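Local coordinates for topoisomerase I-like protein (Leishmania donovani, PDB 2B9S), which probably relaxes supercoiled DNA by nicking and resealing one strand, as the large subunit of a heterodimeric type IB topoisomerase, at residues Val279-Phe283 against Ala338-Val343. Residues are numbered along the deposited sequence; the frame is centred on the assembly and turned at random.
Sequences VAMYF and AVLPEV
Val343 lays its CG2 methyl over the ring of Tyr282, a CH-pi contact 3.9 Å from the ring centroid and only 12° off the normal. In the catalytic core of this type IB topoisomerase, the contact joins helix 272-287 to the start of helix 341-351 and to the residues that lead into it from strand 332-338. Tyrosine suits its place by being long and flat with a polar end: CG lies anti to the backbone N (chi1 172°), which sends the ring out from the helix to these residues. There its OH accepts a weak hydrogen bond, 3.4 Å long and nearly straight (163° at the hydrogen), from the backbone N of Leu340, the N-cap residue of helix 341-351. Val339 CG1 sits at the edge of the ring, near its plane, 4.1 Å from Tyr282 CE2. Beta-branched valine presents two methyls at once: besides CG2 over the face, Val343 CG1 lies 3.8 Å from Tyr282 CE2, and it also reaches Val279 CG1 at 4.1 Å and touches Phe283 CE1. Tyr263 of helix 236-266 also packs on Tyr282, and Phe283 meets Phe323 edge-to-face, extending the apolar packing. Leu340 CD1 comes obliquely to Tyr282 CE1, 3.9 Å away.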
# COMPACT_ATOMS: atom_id res chain seq x y z
N VAL D 279 9.56 -9.64 24.06
CA VAL D 279 9.66 -8.17 23.95
C VAL D 279 9.07 -7.68 22.62
O VAL D 279 8.44 -6.62 22.55
CB VAL D 279 11.13 -7.69 24.18
CG1 VAL D 279 11.28 -6.19 24.02
CG2 VAL D 279 11.61 -8.12 25.58
N ALA D 280 9.25 -8.49 21.56
CA ALA D 280 8.73 -8.14 20.24
C ALA D 280 7.22 -8.17 20.27
O ALA D 280 6.56 -7.23 19.79
CB ALA D 280 9.28 -9.06 19.17
N MET D 281 6.64 -9.23 20.85
CA MET D 281 5.19 -9.27 20.94
C MET D 281 4.60 -8.25 21.93
O MET D 281 3.51 -7.74 21.73
CB MET D 281 4.63 -10.71 21.04
CG MET D 281 5.06 -11.56 22.18
SD MET D 281 4.75 -13.31 21.80
CE MET D 281 3.09 -13.52 22.44
N TYR D 282 5.38 -7.88 22.94
CA TYR D 282 5.05 -6.75 23.81
C TYR D 282 4.97 -5.42 23.04
O TYR D 282 4.04 -4.62 23.27
CB TYR D 282 6.09 -6.66 24.93
CG TYR D 282 5.98 -5.41 25.78
CD1 TYR D 282 5.05 -5.32 26.82
CD2 TYR D 282 6.84 -4.33 25.57
CE1 TYR D 282 4.95 -4.18 27.61
CE2 TYR D 282 6.75 -3.18 26.35
CZ TYR D 282 5.80 -3.11 27.38
OH TYR D 282 5.72 -1.98 28.16
N PHE D 283 5.96 -5.16 22.17
CA PHE D 283 5.97 -3.97 21.31
C PHE D 283 4.81 -3.95 20.32
O PHE D 283 4.18 -2.93 20.16
CB PHE D 283 7.28 -3.82 20.53
CG PHE D 283 8.45 -3.37 21.37
CD1 PHE D 283 8.27 -2.85 22.65
CD2 PHE D 283 9.73 -3.44 20.86
CE1 PHE D 283 9.35 -2.45 23.42
CE2 PHE D 283 10.82 -3.03 21.61
CZ PHE D 283 10.62 -2.52 22.90
N ALA D 338 7.28 4.68 28.20
CA ALA D 338 7.54 4.14 29.52
C ALA D 338 7.19 2.66 29.49
O ALA D 338 6.03 2.29 29.30
CB ALA D 338 6.72 4.88 30.57
N VAL D 339 8.19 1.80 29.65
CA VAL D 339 7.97 0.36 29.54
C VAL D 339 8.06 -0.32 30.90
O VAL D 339 8.61 0.24 31.87
CB VAL D 339 8.97 -0.34 28.54
CG1 VAL D 339 8.82 0.24 27.12
CG2 VAL D 339 10.41 -0.23 29.02
N LEU D 340 7.52 -1.54 30.96
CA LEU D 340 7.73 -2.41 32.11
C LEU D 340 9.22 -2.44 32.47
O LEU D 340 10.07 -2.49 31.58
CB LEU D 340 7.21 -3.81 31.83
CG LEU D 340 5.71 -3.96 31.53
CD1 LEU D 340 5.34 -5.41 31.33
CD2 LEU D 340 4.85 -3.31 32.63
N PRO D 341 9.56 -2.36 33.78
CA PRO D 341 10.97 -2.48 34.19
C PRO D 341 11.65 -3.77 33.72
O PRO D 341 12.84 -3.76 33.45
CB PRO D 341 10.92 -2.42 35.73
CG PRO D 341 9.48 -2.45 36.12
CD PRO D 341 8.66 -2.07 34.92
N GLU D 342 10.89 -4.86 33.61
CA GLU D 342 11.40 -6.14 33.13
C GLU D 342 11.74 -6.11 31.64
O GLU D 342 12.61 -6.86 31.20
CB GLU D 342 10.41 -7.26 33.43
N VAL D 343 11.05 -5.25 30.87
CA VAL D 343 11.30 -5.08 29.44
C VAL D 343 12.48 -4.15 29.25
O VAL D 343 13.34 -4.38 28.39
CB VAL D 343 10.03 -4.57 28.67
CG1 VAL D 343 10.38 -3.92 27.33
CG2 VAL D 343 9.03 -5.71 28.48